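Local coordinates for protein glycosyltransferase (Streptomyces halstedii, PDB 3WAD) that belongs to the glycosyltransferases of the GT-B fold, in which two Rossmann-like domains are joined in one chain, at residues Val31-His36 / Gln41-Ser46; Met213-Glu218 / Glu346-Glu351; Ala354-Ala359 / Gln393-Ala398. One frame throughout, in Å; residues are numbered along the deposited sequence.

Along the chain the three contacts follow one another in series. Contact 1 lies in a beta-alpha-beta unit of the N-terminal half, whose core is a parallel array of seven strands. Contact 2 brings a loop of that half, between strands 204-206 and 221-222, against helix 346-355 of the C-terminal half. Contact 3 takes up the end of the same helix and ties it to helix 384-397. The centres of contacts 2 and 3 are about 14 Å apart, whereas contact 1 lies on the opposite side of the chain's centre, its centre about 29 and 32 Å from theirs. Of the three, only contact 2 joins the two halves; contact 1 is internal to the N-terminal half and contact 3 to the C-terminal half.

Contact 1. Residues Val31-His36 / Gln41-Ser46; sequences VHIASH and QAISDS
Ile33 and Ile43 bring strand 30-35 and helix 40-44 together, with their CA atoms 7.3 Å apart, the nearest such pair between 31-36 and 41-46. No hydrogen bond passes between the segments, so the evidence for the contact is side-chain packing. Ile43 sends its side chain toward the strand, and its CD1 touches Ile33 and Ser35, alternate residues of the strand whose CB atoms both point toward the helix. That methyl is 3.8 Å from Ile33 CG2, and Ser35 CB meets the same Ile43 CD1 at an equal 3.8 Å. The second branch of Ile43 is engaged as well: its CG2 stands 3.9 Å from Ile33 CB. Ile33 therefore offers mainly its CB and CG2, CG2 lying opposite the backbone N across the CA-CB bond (chi1 of -42° for CG1), while its CD1 turns away from the helix. The two isoleucines pass at a slant: Ile33 meets its partner with CB, CG1 and CG2, Ile43 with CG1, CG2 and the CD1 methyl.

Ser35 contributes its carbon alone to this packing; its OG is hydrogen-bonded to Val7 O and to Asn39 ND2. Leu14 of helix 11-16 touches both Ile33 and Ile43, and Ile43 also reaches Leu48.

The unit is a beta-alpha-beta crossover of a Rossmann-like sheet, with strand 49-52 beside strand 30-35. The chemistry is that of a buried hydrocarbon joint: branched aliphatic groups hold the short helix to the sheet, while the hydroxyl of Ser35, whose CB joins the packing, is satisfied by polar partners outside the two segments.

Contact 2. Residues Met213-Glu218 / Glu346-Glu351; sequences MSFPSE and EGYVAE
Tyr348 on helix 346-355 receives the edge of Phe215 on one face of its ring, and this T-shaped pair makes about half of the contact between 346-351 and 213-218. The Tyr348 side chain leaves CA toward the loop, with CG opposite the backbone N (chi1 176°), which projects the ring outward from the helix. Beyond CB, its CG comes 4.0 Å from Phe215 CE1, the atom that stands over the ring. Tyr348 CD2 is closer at 3.8 Å to that same CE1. Farther out the approach tightens: Tyr348 CE2 and CZ are both 3.4 Å from Phe215 CE1, so the intruding edge lies off the centre of the face, toward the hydroxyl-bearing rim. On the other side of the ring Tyr348 CD1 and CE1 also face Phe215 CE1, Tyr348 CE1 being the nearer of the two. At the tip, Tyr348 OH is 3.7 Å from Phe215 CD1. Ring centroids 4.8 Å apart and planes inclined at 69° confirm the edge-to-face geometry.

The Tyr348 ring also meets the loop backbone: Met213 O lies near the ring plane at its edge, 3.9 Å from CE2. This buried carbonyl oxygen has no hydrogen-bond partner in the model. One residue along the helix, Val349 CG1 approaches Met213 SD at 3.8 Å; the methyl CE of Met213 is modelled too close to Val349 CG2, and its exact position is doubtful.

Both aromatic rings have a further cationic neighbour, Arg352 for Tyr348 and Arg159 for Phe215, each in a cation-pi contact. Leu154 touches Met213, Phe215 and Tyr348. Helix 156-168 supplies Gln156 against Phe215, and Arg326 of helix 323-332 packs on Met213 and Val349. The loop leading to strand 221-222 is thereby fitted between helices of the two GT-B halves, an interdomain junction.

Contact 3. Residues Ala354-Ala359 / Gln393-Ala398; sequences AERGAA and QKEYDA
Arg356 and Glu395 meet by the edges of their flat groups: the carboxylate of Glu395 lies against the NH1/NH2 edge of the guanidinium, whose plane is only 20° from its own. The guanidinium also has an aromatic neighbour, Trp212, in a cation-pi contact. The grip is bidentate and end-on. Arg356 NH1 donates to Glu395 OE1 at 2.8 Å, with a nearly straight N-H...O angle of 169°. Arg356 NH2 donates to Glu395 OE2 at 2.5 Å, a short separation whose exact value should not be pressed. Each oxygen is met on its syn side, somewhat out of the carboxylate plane, whereas both acceptors lie close to the guanidinium plane.

The side chains come from opposite directions. Glu395 runs extended beyond CG, while Arg356 bends at chi2 and again at chi3 (45°) before presenting its nitrogens. Two side-by-side bonds resist rotation of either group, and Glu395 OE2 accepts a further hydrogen bond from Gln391 NE2. The pairing probably stabilises the charged form of both residues.

Arg356 lies just ahead of Gly357, whose positive phi closes a Schellman motif and whose N bonds back to Ala354 O at 2.9 Å. Beyond it, Ala358 packs on Ala388 and Ile392 of helix 384-397, which also carries Glu395; the backbone of Ala358 pairs with Gln336. Tyr396 of that helix touches Ile330 and Arg331 of helix 323-332. The surface salt bridge joins the C-terminal end of helix 346-355 to helix 384-397; the chain then runs on into strand 359-361, at the edge of the sheet beside strand 336-338.

Contact 1. Residues Val31-His36 / Gln41-Ser46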
ATOM      1  N   VAL B  31      -9.299   6.586   2.257  1.00 28.74           N
ATOM      2  CA  VAL B  31      -9.152   6.679   0.785  1.00 25.63           C
ATOM      3  C   VAL B  31      -9.928   5.534   0.153  1.00 25.56           C
ATOM      4  O   VAL B  31      -9.764   4.385   0.538  1.00 25.75           O
ATOM      5  CB  VAL B  31      -7.695   6.541   0.450  1.00 27.17           C
ATOM      6  CG1 VAL B  31      -7.454   6.628  -1.074  1.00 21.32           C
ATOM      7  CG2 VAL B  31      -6.884   7.648   1.179  1.00 21.47           C
ATOM      8  N   HIS B  32     -10.829   5.868  -0.742  1.00 24.91           N
ATOM      9  CA  HIS B  32     -11.490   4.904  -1.584  1.00 25.17           C
ATOM     10  C   HIS B  32     -10.937   4.991  -3.029  1.00 23.58           C
ATOM     11  O   HIS B  32     -10.854   6.116  -3.611  1.00 22.37           O
ATOM     12  CB  HIS B  32     -13.024   5.143  -1.610  1.00 24.71           C
ATOM     13  CG  HIS B  32     -13.731   4.748  -0.342  1.00 25.90           C
ATOM     14  ND1 HIS B  32     -15.054   5.055  -0.108  1.00 28.20           N
ATOM     15  CD2 HIS B  32     -13.310   4.069   0.748  1.00 27.32           C
ATOM     16  CE1 HIS B  32     -15.421   4.556   1.058  1.00 25.50           C
ATOM     17  NE2 HIS B  32     -14.374   3.987   1.613  1.00 25.58           N
ATOM     18  N   ILE B  33     -10.634   3.834  -3.633  1.00 21.55           N
ATOM     19  CA  ILE B  33     -10.243   3.818  -5.064  1.00 22.27           C
ATOM     20  C   ILE B  33     -11.410   3.275  -5.871  1.00 21.96           C
ATOM     21  O   ILE B  33     -11.755   2.049  -5.771  1.00 22.59           O
ATOM     22  CB  ILE B  33      -8.917   2.953  -5.396  1.00 22.72           C
ATOM     23  CG1 ILE B  33      -7.822   3.184  -4.336  1.00 23.59           C
ATOM     24  CG2 ILE B  33      -8.463   3.133  -6.908  1.00 20.99           C
ATOM     25  CD1 ILE B  33      -7.254   4.677  -4.283  1.00 21.65           C
ATOM     26  N   ALA B  34     -12.020   4.141  -6.663  1.00 20.90           N
ATOM     27  CA  ALA B  34     -13.184   3.694  -7.406  1.00 21.72           C
ATOM     28  C   ALA B  34     -12.707   3.443  -8.802  1.00 23.42           C
ATOM     29  O   ALA B  34     -12.043   4.312  -9.380  1.00 21.48           O
ATOM     30  CB  ALA B  34     -14.295   4.825  -7.395  1.00 21.91           C
ATOM     31  N   SER B  35     -13.099   2.302  -9.375  1.00 23.60           N
ATOM     32  CA  SER B  35     -12.724   1.944 -10.724  1.00 21.53           C
ATOM     33  C   SER B  35     -13.714   0.886 -11.184  1.00 24.09           C
ATOM     34  O   SER B  35     -14.530   0.369 -10.349  1.00 24.99           O
ATOM     35  CB  SER B  35     -11.249   1.460 -10.732  1.00 22.36           C
ATOM     36  OG  SER B  35     -10.680   1.298 -12.028  1.00 21.07           O
ATOM     37  N   HIS B  36     -13.719   0.583 -12.479  1.00 23.31           N
ATOM     38  CA  HIS B  36     -14.514  -0.553 -12.992  1.00 23.79           C
ATOM     39  C   HIS B  36     -14.178  -1.869 -12.285  1.00 23.67           C
ATOM     40  O   HIS B  36     -13.093  -2.035 -11.734  1.00 21.84           O
ATOM     41  CB  HIS B  36     -14.392  -0.729 -14.514  1.00 23.35           C
ATOM     42  CG  HIS B  36     -14.495   0.554 -15.301  1.00 25.27           C
ATOM     43  ND1 HIS B  36     -13.449   1.444 -15.413  1.00 24.34           N
ATOM     44  CD2 HIS B  36     -15.505   1.064 -16.057  1.00 24.16           C
ATOM     45  CE1 HIS B  36     -13.801   2.450 -16.189  1.00 23.68           C
ATOM     46  NE2 HIS B  36     -15.039   2.241 -16.607  1.00 24.85           N
ATOM     47  N   GLN B  41      -9.073  -6.420  -8.707  1.00 24.64           N
ATOM     48  CA  GLN B  41      -7.986  -7.211  -8.263  1.00 23.25           C
ATOM     49  C   GLN B  41      -6.670  -6.402  -8.161  1.00 23.00           C
ATOM     50  O   GLN B  41      -5.823  -6.653  -7.222  1.00 22.33           O
ATOM     51  CB  GLN B  41      -7.791  -8.403  -9.229  1.00 24.65           C
ATOM     52  CG  GLN B  41      -6.598  -9.294  -8.796  1.00 28.31           C
ATOM     53  CD  GLN B  41      -6.862  -9.907  -7.460  1.00 33.30           C
ATOM     54  OE1 GLN B  41      -7.926 -10.459  -7.252  1.00 40.90           O
ATOM     55  NE2 GLN B  41      -5.906  -9.792  -6.520  1.00 38.36           N
ATOM     56  N   ALA B  42      -6.413  -5.572  -9.169  1.00 19.47           N
ATOM     57  CA  ALA B  42      -5.227  -4.724  -9.182  1.00 19.33           C
ATOM     58  C   ALA B  42      -5.256  -3.756  -7.956  1.00 20.25           C
ATOM     59  O   ALA B  42      -4.209  -3.472  -7.379  1.00 21.04           O
ATOM     60  CB  ALA B  42      -5.124  -3.900 -10.480  1.00 18.69           C
ATOM     61  N   ILE B  43      -6.436  -3.229  -7.603  1.00 20.56           N
ATOM     62  CA  ILE B  43      -6.470  -2.295  -6.479  1.00 21.57           C
ATOM     63  C   ILE B  43      -6.134  -3.078  -5.220  1.00 22.75           C
ATOM     64  O   ILE B  43      -5.364  -2.622  -4.373  1.00 21.07           O
ATOM     65  CB  ILE B  43      -7.851  -1.614  -6.327  1.00 21.70           C
ATOM     66  CG1 ILE B  43      -8.139  -0.666  -7.514  1.00 22.69           C
ATOM     67  CG2 ILE B  43      -7.858  -0.827  -5.003  1.00 16.92           C
ATOM     68  CD1 ILE B  43      -9.582  -0.370  -7.815  1.00 23.05           C
ATOM     69  N   SER B  44      -6.713  -4.276  -5.095  1.00 24.54           N
ATOM     70  CA  SER B  44      -6.297  -5.177  -4.005  1.00 26.25           C
ATOM     71  C   SER B  44      -4.859  -5.529  -3.910  1.00 25.48           C
ATOM     72  O   SER B  44      -4.298  -5.545  -2.790  1.00 28.01           O
ATOM     73  CB  SER B  44      -7.127  -6.469  -4.014  1.00 25.87           C
ATOM     74  OG  SER B  44      -8.389  -6.110  -3.558  1.00 27.23           O
ATOM     75  N   ASP B  45      -4.240  -5.817  -5.041  1.00 25.24           N
ATOM     76  CA  ASP B  45      -2.847  -6.209  -5.072  1.00 26.58           C
ATOM     77  C   ASP B  45      -1.957  -5.025  -4.714  1.00 25.82           C
ATOM     78  O   ASP B  45      -0.751  -5.202  -4.592  1.00 25.96           O
ATOM     79  CB  ASP B  45      -2.407  -6.658  -6.454  1.00 27.73           C
ATOM     80  CG  ASP B  45      -3.049  -8.001  -6.903  1.00 31.54           C
ATOM     81  OD1 ASP B  45      -3.530  -8.763  -6.040  1.00 28.37           O
ATOM     82  OD2 ASP B  45      -3.011  -8.250  -8.144  1.00 36.61           O
ATOM     83  N   SER B  46      -2.534  -3.817  -4.698  1.00 24.80           N
ATOM     84  CA  SER B  46      -1.776  -2.619  -4.358  1.00 25.58           C
ATOM     85  C   SER B  46      -1.920  -2.258  -2.851  1.00 24.32           C
ATOM     86  O   SER B  46      -1.351  -1.292  -2.399  1.00 23.62           O
ATOM     87  CB  SER B  46      -2.204  -1.425  -5.177  1.00 25.58           C
ATOM     88  OG  SER B  46      -2.114  -1.695  -6.530  1.00 27.62           O
TER

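Contact 2. Residues Met213-Glu218 / Glu346-Glu351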
ATOM      1  N   MET B 213      10.731  19.461 -17.429  1.00 30.90           N
ATOM      2  CA  MET B 213      10.402  18.844 -18.699  1.00 31.58           C
ATOM      3  C   MET B 213       8.929  19.040 -19.031  1.00 32.07           C
ATOM      4  O   MET B 213       8.474  18.567 -20.058  1.00 31.82           O
ATOM      5  CB  MET B 213      10.767  17.334 -18.754  1.00 31.05           C
ATOM      6  CG  MET B 213      10.107  16.509 -17.637  1.00 32.42           C
ATOM      7  SD  MET B 213      10.118  14.682 -17.919  1.00 32.38           S
ATOM      8  CE  MET B 213       8.678  14.605 -18.866  1.00 32.43           C
ATOM      9  N   SER B 214       8.177  19.734 -18.174  1.00 33.79           N
ATOM     10  CA  SER B 214       6.743  19.902 -18.420  1.00 34.26           C
ATOM     11  C   SER B 214       6.435  21.005 -19.439  1.00 34.09           C
ATOM     12  O   SER B 214       7.277  21.889 -19.647  1.00 33.49           O
ATOM     13  CB  SER B 214       6.010  20.196 -17.144  1.00 34.58           C
ATOM     14  OG  SER B 214       6.148  19.077 -16.252  1.00 40.34           O
ATOM     15  N   PHE B 215       5.252  20.945 -20.069  1.00 32.57           N
ATOM     16  CA  PHE B 215       4.774  22.066 -20.889  1.00 33.78           C
ATOM     17  C   PHE B 215       4.481  23.301 -20.024  1.00 34.82           C
ATOM     18  O   PHE B 215       4.104  23.130 -18.870  1.00 33.75           O
ATOM     19  CB  PHE B 215       3.500  21.699 -21.641  1.00 32.59           C
ATOM     20  CG  PHE B 215       3.642  20.501 -22.495  1.00 32.69           C
ATOM     21  CD1 PHE B 215       4.763  20.352 -23.322  1.00 30.79           C
ATOM     22  CD2 PHE B 215       2.633  19.506 -22.487  1.00 29.54           C
ATOM     23  CE1 PHE B 215       4.884  19.212 -24.140  1.00 32.97           C
ATOM     24  CE2 PHE B 215       2.712  18.360 -23.296  1.00 31.11           C
ATOM     25  CZ  PHE B 215       3.842  18.189 -24.150  1.00 32.18           C
ATOM     26  N   PRO B 216       4.674  24.543 -20.579  1.00 36.19           N
ATOM     27  CA  PRO B 216       4.088  25.747 -19.925  1.00 35.19           C
ATOM     28  C   PRO B 216       2.575  25.594 -19.840  1.00 34.62           C
ATOM     29  O   PRO B 216       1.948  25.010 -20.729  1.00 34.32           O
ATOM     30  CB  PRO B 216       4.468  26.922 -20.868  1.00 35.60           C
ATOM     31  CG  PRO B 216       4.861  26.296 -22.186  1.00 37.89           C
ATOM     32  CD  PRO B 216       5.419  24.886 -21.817  1.00 36.42           C
ATOM     33  N   SER B 217       2.000  26.029 -18.736  1.00 33.23           N
ATOM     34  CA  SER B 217       0.562  25.939 -18.553  1.00 32.87           C
ATOM     35  C   SER B 217       0.025  27.345 -18.199  1.00 32.69           C
ATOM     36  O   SER B 217       0.678  28.104 -17.560  1.00 32.07           O
ATOM     37  CB  SER B 217       0.238  24.933 -17.434  1.00 31.33           C
ATOM     38  OG  SER B 217      -1.168  24.782 -17.256  1.00 33.79           O
ATOM     39  N   GLU B 218      -1.153  27.689 -18.657  1.00 35.23           N
ATOM     40  CA  GLU B 218      -1.799  28.911 -18.243  1.00 38.47           C
ATOM     41  C   GLU B 218      -2.436  28.677 -16.874  1.00 39.80           C
ATOM     42  O   GLU B 218      -3.080  29.557 -16.320  1.00 41.09           O
ATOM     43  CB  GLU B 218      -2.860  29.307 -19.270  1.00 39.39           C
ATOM     44  CG  GLU B 218      -2.274  29.981 -20.540  1.00 45.76           C
ATOM     45  CD  GLU B 218      -3.375  30.455 -21.485  1.00 54.49           C
ATOM     46  OE1 GLU B 218      -4.273  31.197 -21.016  1.00 57.43           O
ATOM     47  OE2 GLU B 218      -3.349  30.098 -22.699  1.00 58.35           O
ATOM     48  N   GLU B 346       6.134  10.201 -25.159  1.00 25.00           N
ATOM     49  CA  GLU B 346       7.445   9.614 -25.072  1.00 25.80           C
ATOM     50  C   GLU B 346       8.463  10.320 -25.977  1.00 25.42           C
ATOM     51  O   GLU B 346       9.639  10.452 -25.597  1.00 26.70           O
ATOM     52  CB  GLU B 346       7.390   8.113 -25.416  1.00 27.33           C
ATOM     53  CG  GLU B 346       6.480   7.330 -24.552  1.00 26.97           C
ATOM     54  CD  GLU B 346       5.141   7.147 -25.224  1.00 28.90           C
ATOM     55  OE1 GLU B 346       4.520   8.097 -25.756  1.00 28.03           O
ATOM     56  OE2 GLU B 346       4.718   5.994 -25.267  1.00 32.32           O
ATOM     57  N   GLY B 347       8.043  10.758 -27.154  1.00 24.61           N
ATOM     58  CA  GLY B 347       8.949  11.401 -28.143  1.00 25.41           C
ATOM     59  C   GLY B 347       9.493  12.706 -27.564  1.00 26.16           C
ATOM     60  O   GLY B 347      10.698  12.981 -27.551  1.00 28.56           O
ATOM     61  N   TYR B 348       8.584  13.475 -27.002  1.00 26.63           N
ATOM     62  CA  TYR B 348       8.863  14.817 -26.575  1.00 27.11           C
ATOM     63  C   TYR B 348       9.692  14.788 -25.303  1.00 26.13           C
ATOM     64  O   TYR B 348      10.662  15.527 -25.185  1.00 27.14           O
ATOM     65  CB  TYR B 348       7.559  15.582 -26.389  1.00 27.73           C
ATOM     66  CG  TYR B 348       7.790  16.980 -25.844  1.00 31.38           C
ATOM     67  CD1 TYR B 348       7.706  18.063 -26.687  1.00 33.10           C
ATOM     68  CD2 TYR B 348       8.083  17.195 -24.483  1.00 31.26           C
ATOM     69  CE1 TYR B 348       7.862  19.332 -26.211  1.00 32.99           C
ATOM     70  CE2 TYR B 348       8.242  18.450 -23.988  1.00 32.83           C
ATOM     71  CZ  TYR B 348       8.159  19.513 -24.873  1.00 31.86           C
ATOM     72  OH  TYR B 348       8.295  20.772 -24.434  1.00 30.00           O
ATOM     73  N   VAL B 349       9.349  13.904 -24.369  1.00 24.85           N
ATOM     74  CA  VAL B 349      10.150  13.756 -23.152  1.00 23.92           C
ATOM     75  C   VAL B 349      11.527  13.161 -23.492  1.00 25.84           C
ATOM     76  O   VAL B 349      12.535  13.535 -22.889  1.00 24.65           O
ATOM     77  CB  VAL B 349       9.439  12.888 -22.161  1.00 24.44           C
ATOM     78  CG1 VAL B 349      10.387  12.472 -20.988  1.00 23.26           C
ATOM     79  CG2 VAL B 349       8.171  13.645 -21.627  1.00 21.53           C
ATOM     80  N   ALA B 350      11.579  12.248 -24.477  1.00 24.33           N
ATOM     81  CA  ALA B 350      12.884  11.686 -24.861  1.00 26.07           C
ATOM     82  C   ALA B 350      13.888  12.805 -25.251  1.00 27.58           C
ATOM     83  O   ALA B 350      15.039  12.805 -24.811  1.00 26.88           O
ATOM     84  CB  ALA B 350      12.771  10.652 -25.969  1.00 24.88           C
ATOM     85  N   GLU B 351      13.405  13.791 -26.001  1.00 29.96           N
ATOM     86  CA  GLU B 351      14.286  14.879 -26.464  1.00 32.30           C
ATOM     87  C   GLU B 351      14.719  15.740 -25.321  1.00 32.03           C
ATOM     88  O   GLU B 351      15.868  16.156 -25.296  1.00 32.46           O
ATOM     89  CB  GLU B 351      13.550  15.710 -27.473  1.00 32.03           C
ATOM     90  CG  GLU B 351      14.376  16.319 -28.537  1.00 41.44           C
ATOM     91  CD  GLU B 351      13.424  16.555 -29.704  1.00 52.81           C
ATOM     92  OE1 GLU B 351      12.437  15.752 -29.744  1.00 54.61           O
ATOM     93  OE2 GLU B 351      13.599  17.520 -30.510  1.00 56.00           O
TER

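Contact 3. Residues Ala354-Ala359 / Gln393-Ala398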
ATOM      1  N   ALA B 354      17.539  13.987 -23.709  1.00 31.88           N
ATOM      2  CA  ALA B 354      18.696  14.001 -24.630  1.00 34.02           C
ATOM      3  C   ALA B 354      19.412  15.361 -24.511  1.00 34.67           C
ATOM      4  O   ALA B 354      20.639  15.385 -24.385  1.00 34.40           O
ATOM      5  CB  ALA B 354      18.288  13.679 -26.071  1.00 31.89           C
ATOM      6  N   GLU B 355      18.634  16.454 -24.402  1.00 35.71           N
ATOM      7  CA  GLU B 355      19.199  17.803 -24.309  1.00 37.20           C
ATOM      8  C   GLU B 355      19.980  18.059 -23.038  1.00 37.95           C
ATOM      9  O   GLU B 355      20.784  18.946 -23.004  1.00 37.30           O
ATOM     10  CB  GLU B 355      18.129  18.885 -24.414  1.00 37.59           C
ATOM     11  CG  GLU B 355      17.463  18.961 -25.730  1.00 38.75           C
ATOM     12  CD  GLU B 355      16.260  19.857 -25.638  1.00 42.54           C
ATOM     13  OE1 GLU B 355      15.865  20.218 -24.502  1.00 45.74           O
ATOM     14  OE2 GLU B 355      15.735  20.213 -26.699  1.00 45.54           O
ATOM     15  N   ARG B 356      19.714  17.298 -21.991  1.00 37.82           N
ATOM     16  CA  ARG B 356      20.394  17.458 -20.726  1.00 37.03           C
ATOM     17  C   ARG B 356      21.615  16.513 -20.662  1.00 37.26           C
ATOM     18  O   ARG B 356      22.406  16.503 -19.709  1.00 38.80           O
ATOM     19  CB  ARG B 356      19.369  17.247 -19.599  1.00 37.15           C
ATOM     20  CG  ARG B 356      18.284  18.357 -19.591  1.00 36.35           C
ATOM     21  CD  ARG B 356      17.730  18.666 -18.207  1.00 40.21           C
ATOM     22  NE  ARG B 356      18.766  18.789 -17.168  1.00 36.71           N
ATOM     23  CZ  ARG B 356      18.525  18.984 -15.868  1.00 37.73           C
ATOM     24  NH1 ARG B 356      17.290  19.106 -15.454  1.00 37.96           N
ATOM     25  NH2 ARG B 356      19.517  19.079 -14.967  1.00 37.62           N
ATOM     26  N   GLY B 357      21.792  15.730 -21.712  1.00 36.88           N
ATOM     27  CA  GLY B 357      22.929  14.856 -21.793  1.00 34.80           C
ATOM     28  C   GLY B 357      22.732  13.572 -21.062  1.00 34.27           C
ATOM     29  O   GLY B 357      23.706  12.846 -20.872  1.00 34.25           O
ATOM     30  N   ALA B 358      21.485  13.280 -20.652  1.00 33.46           N
ATOM     31  CA  ALA B 358      21.140  12.129 -19.779  1.00 32.45           C
ATOM     32  C   ALA B 358      20.703  10.897 -20.556  1.00 31.98           C
ATOM     33  O   ALA B 358      20.612   9.810 -19.996  1.00 33.15           O
ATOM     34  CB  ALA B 358      20.022  12.503 -18.758  1.00 32.67           C
ATOM     35  N   ALA B 359      20.498  11.057 -21.852  1.00 30.68           N
ATOM     36  CA  ALA B 359      19.954   9.999 -22.653  1.00 30.76           C
ATOM     37  C   ALA B 359      20.443  10.085 -24.120  1.00 30.96           C
ATOM     38  O   ALA B 359      20.821  11.152 -24.582  1.00 32.03           O
ATOM     39  CB  ALA B 359      18.456  10.115 -22.616  1.00 30.26           C
ATOM     40  N   GLN B 393      18.566  13.459 -11.035  1.00 28.81           N
ATOM     41  CA  GLN B 393      18.161  12.754  -9.821  1.00 30.20           C
ATOM     42  C   GLN B 393      18.159  13.697  -8.623  1.00 30.84           C
ATOM     43  O   GLN B 393      17.213  13.706  -7.845  1.00 29.82           O
ATOM     44  CB  GLN B 393      19.059  11.551  -9.574  1.00 29.68           C
ATOM     45  CG  GLN B 393      18.782  10.722  -8.282  1.00 33.70           C
ATOM     46  CD  GLN B 393      19.954   9.754  -7.980  1.00 37.99           C
ATOM     47  OE1 GLN B 393      21.077  10.006  -8.344  1.00 42.33           O
ATOM     48  NE2 GLN B 393      19.670   8.651  -7.343  1.00 37.07           N
ATOM     49  N   LYS B 394      19.225  14.517  -8.518  1.00 31.80           N
ATOM     50  CA  LYS B 394      19.323  15.567  -7.491  1.00 31.69           C
ATOM     51  C   LYS B 394      18.126  16.546  -7.500  1.00 30.62           C
ATOM     52  O   LYS B 394      17.542  16.762  -6.441  1.00 33.15           O
ATOM     53  CB  LYS B 394      20.719  16.244  -7.594  1.00 31.96           C
ATOM     54  CG  LYS B 394      20.868  17.530  -6.825  1.00 35.31           C
ATOM     55  CD  LYS B 394      22.258  18.219  -7.117  1.00 38.37           C
ATOM     56  CE  LYS B 394      22.383  19.528  -6.295  1.00 42.61           C
ATOM     57  NZ  LYS B 394      23.663  19.620  -5.475  1.00 44.27           N
ATOM     58  N   GLU B 395      17.735  17.080  -8.648  1.00 28.56           N
ATOM     59  CA  GLU B 395      16.613  17.963  -8.783  1.00 30.20           C
ATOM     60  C   GLU B 395      15.255  17.287  -8.521  1.00 31.09           C
ATOM     61  O   GLU B 395      14.267  17.934  -8.117  1.00 31.17           O
ATOM     62  CB  GLU B 395      16.572  18.539 -10.209  1.00 31.13           C
ATOM     63  CG  GLU B 395      17.833  19.371 -10.595  1.00 32.98           C
ATOM     64  CD  GLU B 395      17.939  19.671 -12.079  1.00 37.08           C
ATOM     65  OE1 GLU B 395      16.915  19.843 -12.749  1.00 35.66           O
ATOM     66  OE2 GLU B 395      19.070  19.766 -12.596  1.00 42.35           O
ATOM     67  N   TYR B 396      15.180  15.983  -8.819  1.00 30.26           N
ATOM     68  CA  TYR B 396      13.983  15.212  -8.487  1.00 27.09           C
ATOM     69  C   TYR B 396      13.920  15.001  -6.955  1.00 26.85           C
ATOM     70  O   TYR B 396      12.842  15.135  -6.345  1.00 27.35           O
ATOM     71  CB  TYR B 396      14.058  13.871  -9.246  1.00 26.56           C
ATOM     72  CG  TYR B 396      13.192  12.746  -8.660  1.00 25.47           C
ATOM     73  CD1 TYR B 396      11.896  12.522  -9.113  1.00 25.34           C
ATOM     74  CD2 TYR B 396      13.697  11.905  -7.723  1.00 23.75           C
ATOM     75  CE1 TYR B 396      11.088  11.456  -8.579  1.00 26.18           C
ATOM     76  CE2 TYR B 396      12.921  10.847  -7.195  1.00 26.64           C
ATOM     77  CZ  TYR B 396      11.652  10.634  -7.629  1.00 25.85           C
ATOM     78  OH  TYR B 396      10.927   9.576  -7.118  1.00 26.48           O
ATOM     79  N   ASP B 397      15.026  14.627  -6.339  1.00 25.84           N
ATOM     80  CA  ASP B 397      15.021  14.401  -4.861  1.00 29.49           C
ATOM     81  C   ASP B 397      14.509  15.604  -4.071  1.00 29.46           C
ATOM     82  O   ASP B 397      14.005  15.456  -2.958  1.00 30.21           O
ATOM     83  CB  ASP B 397      16.408  14.023  -4.305  1.00 28.39           C
ATOM     84  CG  ASP B 397      16.834  12.563  -4.664  1.00 35.86           C
ATOM     85  OD1 ASP B 397      15.949  11.693  -4.953  1.00 38.79           O
ATOM     86  OD2 ASP B 397      18.075  12.287  -4.691  1.00 37.14           O
ATOM     87  N   ALA B 398      14.657  16.776  -4.665  1.00 30.99           N
ATOM     88  CA  ALA B 398      14.341  18.082  -4.060  1.00 32.07           C
ATOM     89  C   ALA B 398      12.936  18.493  -4.360  1.00 32.53           C
ATOM     90  O   ALA B 398      12.497  19.537  -3.870  1.00 32.53           O
ATOM     91  CB  ALA B 398      15.340  19.167  -4.595  1.00 31.50           C
TER